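Local structure of L-talarate/Galactarate Dehydratase (Salmonella typhimurium, 2PP0) at residues B[160-165]-B[336-341]; B[357-362]-B[371-376]. The protein catalyses the magnesium-dependent dehydration of L-talarate and galactarate to 5-keto-4-deoxy-D-glucarate, and also epimerises L-talarate to galactarate. All blocks are in the same frame, centred on the assembly; numbering follows the deposited sequence.

Overall arrangement
Both contacts lie in the barrel domain of an enolase-superfamily subunit, their centres 14 Å apart. Interaction 1 joins an early strand, 161-166, to the last turn of helix 331-339, far along the chain; interaction 2, which follows in series, pairs the loop entering strand 362-364 with the loop leaving strand 367-369. These three strands share one mixed sheet with strand 346-349, the carrier of the substrate-binding Glu-348, which pairs with 161-166 to close the barrel. Interaction 2 lies at the surface beside the second subunit, to which Arg-373 bonds. The contacts also touch: His-336 NE2 lies 2.9 Å from Leu-376 O, a probable hydrogen bond tying helix to loop.

Interaction 1: B[160-165]-B[336-341]; sequences DSVQCY and HLSAAY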
ATOM      1  N   ASP B 160      -1.314   1.582 -19.018  1.00 33.04           N
ATOM      2  CA  ASP B 160      -2.015   2.824 -19.351  1.00 35.39           C
ATOM      3  C   ASP B 160      -3.459   2.597 -19.789  1.00 34.93           C
ATOM      4  O   ASP B 160      -4.206   3.556 -19.998  1.00 34.24           O
ATOM      5  CB  ASP B 160      -1.284   3.573 -20.469  1.00 38.63           C
ATOM      6  CG  ASP B 160       0.166   3.858 -20.133  1.00 41.76           C
ATOM      7  OD1 ASP B 160       0.435   4.400 -19.038  1.00 42.48           O
ATOM      8  OD2 ASP B 160       1.033   3.541 -20.977  1.00 46.14           O
ATOM      9  N   SER B 161      -3.829   1.330 -19.955  1.00 32.00           N
ATOM     10  CA  SER B 161      -5.181   0.956 -20.350  1.00 32.36           C
ATOM     11  C   SER B 161      -5.449  -0.449 -19.807  1.00 31.63           C
ATOM     12  O   SER B 161      -4.511  -1.174 -19.471  1.00 31.26           O
ATOM     13  CB  SER B 161      -5.331   0.974 -21.878  1.00 31.11           C
ATOM     14  OG  SER B 161      -4.505   0.006 -22.497  1.00 33.85           O
ATOM     15  N   VAL B 162      -6.721  -0.831 -19.723  1.00 31.32           N
ATOM     16  CA  VAL B 162      -7.079  -2.144 -19.194  1.00 30.85           C
ATOM     17  C   VAL B 162      -8.049  -2.908 -20.095  1.00 30.85           C
ATOM     18  O   VAL B 162      -9.008  -2.330 -20.610  1.00 31.64           O
ATOM     19  CB  VAL B 162      -7.723  -2.003 -17.787  1.00 32.12           C
ATOM     20  CG1 VAL B 162      -8.089  -3.377 -17.230  1.00 30.99           C
ATOM     21  CG2 VAL B 162      -6.763  -1.297 -16.840  1.00 33.31           C
ATOM     22  N   GLN B 163      -7.796  -4.206 -20.279  1.00 32.18           N
ATOM     23  CA  GLN B 163      -8.670  -5.061 -21.089  1.00 33.39           C
ATOM     24  C   GLN B 163     -10.071  -4.879 -20.520  1.00 33.32           C
ATOM     25  O   GLN B 163     -10.247  -4.899 -19.306  1.00 33.43           O
ATOM     26  CB  GLN B 163      -8.313  -6.540 -20.932  1.00 36.21           C
ATOM     27  CG  GLN B 163      -6.929  -6.952 -21.341  1.00 38.47           C
ATOM     28  CD  GLN B 163      -6.686  -8.418 -21.045  1.00 37.57           C
ATOM     29  OE1 GLN B 163      -6.762  -8.853 -19.893  1.00 38.15           O
ATOM     30  NE2 GLN B 163      -6.401  -9.189 -22.081  1.00 38.14           N
ATOM     31  N   CYS B 164     -11.067  -4.745 -21.386  1.00 33.52           N
ATOM     32  CA  CYS B 164     -12.432  -4.531 -20.929  1.00 33.51           C
ATOM     33  C   CYS B 164     -13.438  -5.477 -21.593  1.00 33.88           C
ATOM     34  O   CYS B 164     -13.361  -5.732 -22.797  1.00 34.23           O
ATOM     35  CB  CYS B 164     -12.811  -3.069 -21.207  1.00 35.42           C
ATOM     36  SG  CYS B 164     -14.355  -2.491 -20.476  1.00 39.33           S
ATOM     37  N   TYR B 165     -14.370  -6.003 -20.798  1.00 32.37           N
ATOM     38  CA  TYR B 165     -15.408  -6.889 -21.310  1.00 32.22           C
ATOM     39  C   TYR B 165     -16.767  -6.279 -20.954  1.00 32.46           C
ATOM     40  O   TYR B 165     -16.874  -5.503 -20.003  1.00 33.14           O
ATOM     41  CB  TYR B 165     -15.263  -8.300 -20.708  1.00 32.21           C
ATOM     42  CG  TYR B 165     -15.673  -8.436 -19.253  1.00 31.98           C
ATOM     43  CD1 TYR B 165     -17.004  -8.683 -18.900  1.00 33.10           C
ATOM     44  CD2 TYR B 165     -14.734  -8.317 -18.230  1.00 31.96           C
ATOM     45  CE1 TYR B 165     -17.389  -8.811 -17.562  1.00 30.63           C
ATOM     46  CE2 TYR B 165     -15.104  -8.441 -16.890  1.00 32.11           C
ATOM     47  CZ  TYR B 165     -16.433  -8.689 -16.565  1.00 32.37           C
ATOM     48  OH  TYR B 165     -16.800  -8.818 -15.244  1.00 32.02           O
ATOM     49  N   HIS B 336      -8.685   2.730 -12.416  1.00 28.57           N
ATOM     50  CA  HIS B 336      -7.469   3.195 -11.757  1.00 29.15           C
ATOM     51  C   HIS B 336      -6.837   2.120 -10.887  1.00 29.28           C
ATOM     52  O   HIS B 336      -5.617   1.962 -10.875  1.00 26.73           O
ATOM     53  CB  HIS B 336      -7.782   4.418 -10.891  1.00 29.71           C
ATOM     54  CG  HIS B 336      -8.296   5.590 -11.667  1.00 32.41           C
ATOM     55  ND1 HIS B 336      -7.472   6.422 -12.391  1.00 31.57           N
ATOM     56  CD2 HIS B 336      -9.559   6.039 -11.869  1.00 32.01           C
ATOM     57  CE1 HIS B 336      -8.203   7.332 -13.009  1.00 33.70           C
ATOM     58  NE2 HIS B 336      -9.473   7.123 -12.709  1.00 33.37           N
ATOM     59  N   LEU B 337      -7.672   1.391 -10.151  1.00 26.96           N
ATOM     60  CA  LEU B 337      -7.190   0.341  -9.266  1.00 26.29           C
ATOM     61  C   LEU B 337      -6.620  -0.841 -10.046  1.00 25.90           C
ATOM     62  O   LEU B 337      -5.579  -1.385  -9.683  1.00 25.18           O
ATOM     63  CB  LEU B 337      -8.327  -0.129  -8.338  1.00 27.21           C
ATOM     64  CG  LEU B 337      -8.930   0.976  -7.456  1.00 27.81           C
ATOM     65  CD1 LEU B 337     -10.090   0.426  -6.621  1.00 29.74           C
ATOM     66  CD2 LEU B 337      -7.843   1.537  -6.552  1.00 30.51           C
ATOM     67  N   SER B 338      -7.297  -1.241 -11.118  1.00 25.41           N
ATOM     68  CA  SER B 338      -6.812  -2.361 -11.911  1.00 27.52           C
ATOM     69  C   SER B 338      -5.521  -1.978 -12.648  1.00 28.24           C
ATOM     70  O   SER B 338      -4.648  -2.819 -12.855  1.00 28.81           O
ATOM     71  CB  SER B 338      -7.889  -2.814 -12.901  1.00 29.02           C
ATOM     72  OG  SER B 338      -8.308  -1.736 -13.712  1.00 33.92           O
ATOM     73  N   ALA B 339      -5.402  -0.710 -13.039  1.00 27.70           N
ATOM     74  CA  ALA B 339      -4.198  -0.238 -13.724  1.00 28.04           C
ATOM     75  C   ALA B 339      -2.982  -0.431 -12.820  1.00 28.71           C
ATOM     76  O   ALA B 339      -1.868  -0.691 -13.293  1.00 29.28           O
ATOM     77  CB  ALA B 339      -4.345   1.245 -14.084  1.00 28.23           C
ATOM     78  N   ALA B 340      -3.204  -0.304 -11.516  1.00 28.57           N
ATOM     79  CA  ALA B 340      -2.135  -0.443 -10.536  1.00 28.15           C
ATOM     80  C   ALA B 340      -1.845  -1.888 -10.129  1.00 29.12           C
ATOM     81  O   ALA B 340      -0.912  -2.137  -9.378  1.00 28.59           O
ATOM     82  CB  ALA B 340      -2.466   0.381  -9.299  1.00 29.53           C
ATOM     83  N   TYR B 341      -2.630  -2.838 -10.625  1.00 28.65           N
ATOM     84  CA  TYR B 341      -2.416  -4.244 -10.266  1.00 30.09           C
ATOM     85  C   TYR B 341      -1.230  -4.819 -11.054  1.00 30.53           C
ATOM     86  O   TYR B 341      -1.119  -4.614 -12.261  1.00 30.59           O
ATOM     87  CB  TYR B 341      -3.685  -5.058 -10.544  1.00 28.70           C
ATOM     88  CG  TYR B 341      -3.718  -6.399  -9.836  1.00 26.83           C
ATOM     89  CD1 TYR B 341      -3.771  -6.473  -8.445  1.00 26.47           C
ATOM     90  CD2 TYR B 341      -3.653  -7.591 -10.555  1.00 27.19           C
ATOM     91  CE1 TYR B 341      -3.755  -7.703  -7.786  1.00 26.42           C
ATOM     92  CE2 TYR B 341      -3.634  -8.826  -9.903  1.00 27.68           C
ATOM     93  CZ  TYR B 341      -3.682  -8.872  -8.523  1.00 25.89           C
ATOM     94  OH  TYR B 341      -3.626 -10.087  -7.881  1.00 29.60           O
TER
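Val-162 sets both methyls against the Ser-338 hydroxyl and CG2 also against Ala-339, joining the first strand of the (beta/alpha)7-beta barrel, the modified TIM barrel of the enolase superfamily, to the C-terminal turn of helix 331-339, which follows strand 324-325 and precedes the last barrel strand, 346-349. The backbones come nearest at Val-162 and Ala-339, where the CA atoms are 6.5 Å apart. The contact is small, 113 Å² over both sides, and buried. It is made without a hydrogen bond between the segments.

Val-162 has more surface buried than any other single residue. Its side chain is turned toward the helix, with CG1 anti to the backbone N (chi1 -180°) and CG2 beside that N. CG2 is the leading branch and stops 3.5 Å from Ser-338 OG; CG1 of the same valine follows at 3.9 Å from that oxygen. The polar needs of Ser-338 are met on its own helix: OG, placed between the backbone N and carbonyl carbon (chi1 56°), hydrogen-bonds chiefly to His-334 O, with Leu-335 O a second acceptor that shares the proton or alternates for it. The hydroxyl thus turns back along the helix while its oxygen packs against valine carbon.

Around the pair, Pro-345 touches both Val-162 and Ser-338, and Val-162 also packs on Leu-347 of strand 346-349. Backbone bonds link Val-162 with Met-368 and Gln-163 with Leu-347, placing 161-166 between two sheet neighbours. Ala-339 borders Val-162 beside Ser-338: its backbone N is 4.1 Å from Val-162 CG2, and its CB makes a looser apolar contact with that same methyl at 4.5 Å.

Interaction 2: B[357-362]-B[371-376]; sequences FNEQLE and SDRHGL
Arg-373 and Glu-359 meet through the flat guanidinium of one and the aliphatic stem of the other. Van der Waals packing comes first. Glu-359 CB sits 3.3 Å above the guanidinium plane of Arg-373, offset toward its rim, and Glu-359 CG approaches Arg-373 NE to 3.5 Å over that same face. The opposite face is covered from within its own loop by Ser-371 OG, 3.1 Å above the plane and over its centre, so the group is sandwiched between a methylene and a hydroxyl. Leu-361 adds a lighter touch, its CD2 coming 4.4 Å from Arg-373 NH2.

The charged ends do not pair directly. Glu-359 bends at its second torsion (chi2 84°), which carries the carboxylate away from the arginine: Glu-359 OE2 remains 4.8 Å from Arg-373 NE, although the two planes are only 14° apart. At that separation some electrostatic attraction probably persists. Strands 362-364 and 367-369 form an antiparallel beta hairpin at the border of the mixed sheet, and the two segments are the irregular loops that enter and leave it.

Hydrogen bonds fix the groups from other directions. Glu-359 OE1 accepts from Thr-379 N, while Arg-373 NE donates to Gly-377 O. Arg-373 NH1 bonds to Asn-17 OD1 of the second subunit, carrying this surface contact into the subunit interface. An ST turn forms within the second loop, where Arg-373 N donates at 3.2 Å and 152° to Ser-371 OG, the same oxygen that lies against the guanidinium face. Gln-360 O lies 3.7 Å from Arg-373 NH2, approaching obliquely and without a hydrogen bond.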
ATOM      1  N   PHE B 357     -21.781  11.380 -14.897  1.00 34.54           N
ATOM      2  CA  PHE B 357     -20.590  12.198 -15.087  1.00 34.68           C
ATOM      3  C   PHE B 357     -20.542  12.955 -16.409  1.00 35.00           C
ATOM      4  O   PHE B 357     -21.126  12.537 -17.406  1.00 35.62           O
ATOM      5  CB  PHE B 357     -19.357  11.305 -14.964  1.00 35.31           C
ATOM      6  CG  PHE B 357     -19.363  10.439 -13.735  1.00 35.17           C
ATOM      7  CD1 PHE B 357     -19.221  11.002 -12.472  1.00 36.17           C
ATOM      8  CD2 PHE B 357     -19.535   9.063 -13.841  1.00 36.31           C
ATOM      9  CE1 PHE B 357     -19.249  10.206 -11.326  1.00 37.63           C
ATOM     10  CE2 PHE B 357     -19.566   8.257 -12.704  1.00 35.85           C
ATOM     11  CZ  PHE B 357     -19.422   8.831 -11.444  1.00 36.32           C
ATOM     12  N   ASN B 358     -19.826  14.071 -16.405  1.00 34.67           N
ATOM     13  CA  ASN B 358     -19.682  14.892 -17.595  1.00 36.15           C
ATOM     14  C   ASN B 358     -18.717  14.258 -18.588  1.00 36.78           C
ATOM     15  O   ASN B 358     -18.847  14.450 -19.799  1.00 37.92           O
ATOM     16  CB  ASN B 358     -19.179  16.282 -17.202  1.00 34.80           C
ATOM     17  CG  ASN B 358     -20.226  17.086 -16.467  1.00 35.70           C
ATOM     18  OD1 ASN B 358     -19.918  17.831 -15.539  1.00 38.63           O
ATOM     19  ND2 ASN B 358     -21.475  16.947 -16.888  1.00 31.56           N
ATOM     20  N   GLU B 359     -17.759  13.490 -18.071  1.00 35.45           N
ATOM     21  CA  GLU B 359     -16.749  12.844 -18.903  1.00 34.98           C
ATOM     22  C   GLU B 359     -17.019  11.357 -19.136  1.00 36.47           C
ATOM     23  O   GLU B 359     -17.621  10.685 -18.299  1.00 35.89           O
ATOM     24  CB  GLU B 359     -15.370  13.013 -18.257  1.00 34.80           C
ATOM     25  CG  GLU B 359     -15.046  14.447 -17.827  1.00 35.70           C
ATOM     26  CD  GLU B 359     -15.594  14.805 -16.452  1.00 37.75           C
ATOM     27  OE1 GLU B 359     -16.395  14.026 -15.893  1.00 37.18           O
ATOM     28  OE2 GLU B 359     -15.223  15.876 -15.926  1.00 38.82           O
ATOM     29  N   GLN B 360     -16.567  10.849 -20.278  1.00 35.48           N
ATOM     30  CA  GLN B 360     -16.744   9.445 -20.626  1.00 36.90           C
ATOM     31  C   GLN B 360     -15.374   8.823 -20.892  1.00 37.67           C
ATOM     32  O   GLN B 360     -14.463   9.505 -21.359  1.00 36.92           O
ATOM     33  CB  GLN B 360     -17.618   9.309 -21.879  1.00 37.25           C
ATOM     34  CG  GLN B 360     -19.011   9.937 -21.769  1.00 39.66           C
ATOM     35  CD  GLN B 360     -19.815   9.401 -20.591  1.00 42.57           C
ATOM     36  OE1 GLN B 360     -19.872   8.190 -20.361  1.00 42.87           O
ATOM     37  NE2 GLN B 360     -20.452  10.303 -19.848  1.00 42.28           N
ATOM     38  N   LEU B 361     -15.230   7.534 -20.595  1.00 36.37           N
ATOM     39  CA  LEU B 361     -13.966   6.833 -20.810  1.00 36.84           C
ATOM     40  C   LEU B 361     -13.795   6.375 -22.255  1.00 37.46           C
ATOM     41  O   LEU B 361     -14.765   6.060 -22.944  1.00 36.57           O
ATOM     42  CB  LEU B 361     -13.860   5.619 -19.882  1.00 36.37           C
ATOM     43  CG  LEU B 361     -13.659   5.908 -18.394  1.00 35.42           C
ATOM     44  CD1 LEU B 361     -13.766   4.611 -17.603  1.00 35.58           C
ATOM     45  CD2 LEU B 361     -12.307   6.567 -18.176  1.00 36.23           C
ATOM     46  N   GLU B 362     -12.547   6.329 -22.702  1.00 38.09           N
ATOM     47  CA  GLU B 362     -12.231   5.926 -24.064  1.00 38.79           C
ATOM     48  C   GLU B 362     -12.044   4.419 -24.197  1.00 37.79           C
ATOM     49  O   GLU B 362     -11.157   3.841 -23.572  1.00 37.64           O
ATOM     50  CB  GLU B 362     -10.956   6.640 -24.524  1.00 41.77           C
ATOM     51  CG  GLU B 362     -10.575   6.397 -25.981  1.00 46.49           C
ATOM     52  CD  GLU B 362      -9.178   6.913 -26.313  1.00 48.62           C
ATOM     53  OE1 GLU B 362      -8.863   8.064 -25.943  1.00 50.95           O
ATOM     54  OE2 GLU B 362      -8.394   6.171 -26.945  1.00 51.53           O
ATOM     55  N   SER B 371      -7.459   8.429 -18.926  1.00 32.58           N
ATOM     56  CA  SER B 371      -7.283   9.765 -19.479  1.00 32.34           C
ATOM     57  C   SER B 371      -6.290  10.553 -18.634  1.00 33.28           C
ATOM     58  O   SER B 371      -5.840  10.090 -17.583  1.00 32.21           O
ATOM     59  CB  SER B 371      -8.620  10.510 -19.537  1.00 32.61           C
ATOM     60  OG  SER B 371      -9.017  10.959 -18.254  1.00 32.38           O
ATOM     61  N   ASP B 372      -5.950  11.746 -19.102  1.00 31.99           N
ATOM     62  CA  ASP B 372      -5.011  12.601 -18.392  1.00 32.89           C
ATOM     63  C   ASP B 372      -5.695  13.372 -17.268  1.00 31.97           C
ATOM     64  O   ASP B 372      -5.040  14.094 -16.522  1.00 32.86           O
ATOM     65  CB  ASP B 372      -4.367  13.585 -19.368  1.00 35.99           C
ATOM     66  CG  ASP B 372      -5.367  14.570 -19.940  1.00 38.72           C
ATOM     67  OD1 ASP B 372      -6.405  14.130 -20.482  1.00 42.98           O
ATOM     68  OD2 ASP B 372      -5.118  15.785 -19.847  1.00 43.20           O
ATOM     69  N   ARG B 373      -7.011  13.229 -17.145  1.00 30.95           N
ATOM     70  CA  ARG B 373      -7.737  13.930 -16.087  1.00 31.13           C
ATOM     71  C   ARG B 373      -7.233  13.486 -14.711  1.00 31.17           C
ATOM     72  O   ARG B 373      -6.870  12.328 -14.525  1.00 31.64           O
ATOM     73  CB  ARG B 373      -9.245  13.685 -16.234  1.00 32.26           C
ATOM     74  CG  ARG B 373      -9.833  14.298 -17.515  1.00 34.30           C
ATOM     75  CD  ARG B 373     -11.363  14.274 -17.535  1.00 36.22           C
ATOM     76  NE  ARG B 373     -11.903  12.920 -17.642  1.00 39.14           N
ATOM     77  CZ  ARG B 373     -11.874  12.183 -18.749  1.00 40.83           C
ATOM     78  NH1 ARG B 373     -11.336  12.668 -19.861  1.00 41.99           N
ATOM     79  NH2 ARG B 373     -12.368  10.954 -18.742  1.00 40.53           N
ATOM     80  N   HIS B 374      -7.202  14.408 -13.753  1.00 30.65           N
ATOM     81  CA  HIS B 374      -6.704  14.107 -12.410  1.00 32.42           C
ATOM     82  C   HIS B 374      -7.710  13.370 -11.517  1.00 33.76           C
ATOM     83  O   HIS B 374      -8.917  13.393 -11.772  1.00 33.53           O
ATOM     84  CB  HIS B 374      -6.251  15.400 -11.726  1.00 32.57           C
ATOM     85  CG  HIS B 374      -5.201  16.148 -12.489  1.00 34.67           C
ATOM     86  ND1 HIS B 374      -4.688  17.355 -12.064  1.00 35.49           N
ATOM     87  CD2 HIS B 374      -4.570  15.861 -13.654  1.00 35.67           C
ATOM     88  CE1 HIS B 374      -3.787  17.781 -12.934  1.00 36.45           C
ATOM     89  NE2 HIS B 374      -3.697  16.892 -13.907  1.00 36.32           N
ATOM     90  N   GLY B 375      -7.200  12.723 -10.469  1.00 32.50           N
ATOM     91  CA  GLY B 375      -8.065  11.983  -9.562  1.00 28.86           C
ATOM     92  C   GLY B 375      -8.821  10.912 -10.323  1.00 27.80           C
ATOM     93  O   GLY B 375      -8.263  10.277 -11.215  1.00 25.87           O
ATOM     94  N   LEU B 376     -10.088  10.697  -9.977  1.00 26.95           N
ATOM     95  CA  LEU B 376     -10.885   9.699 -10.679  1.00 28.60           C
ATOM     96  C   LEU B 376     -11.078  10.137 -12.126  1.00 28.31           C
ATOM     97  O   LEU B 376     -11.300   9.313 -13.008  1.00 28.34           O
ATOM     98  CB  LEU B 376     -12.251   9.527  -9.998  1.00 28.08           C
ATOM     99  CG  LEU B 376     -12.192   8.997  -8.564  1.00 27.39           C
ATOM    100  CD1 LEU B 376     -13.586   9.016  -7.927  1.00 28.13           C
ATOM    101  CD2 LEU B 376     -11.622   7.585  -8.590  1.00 29.00           C
TER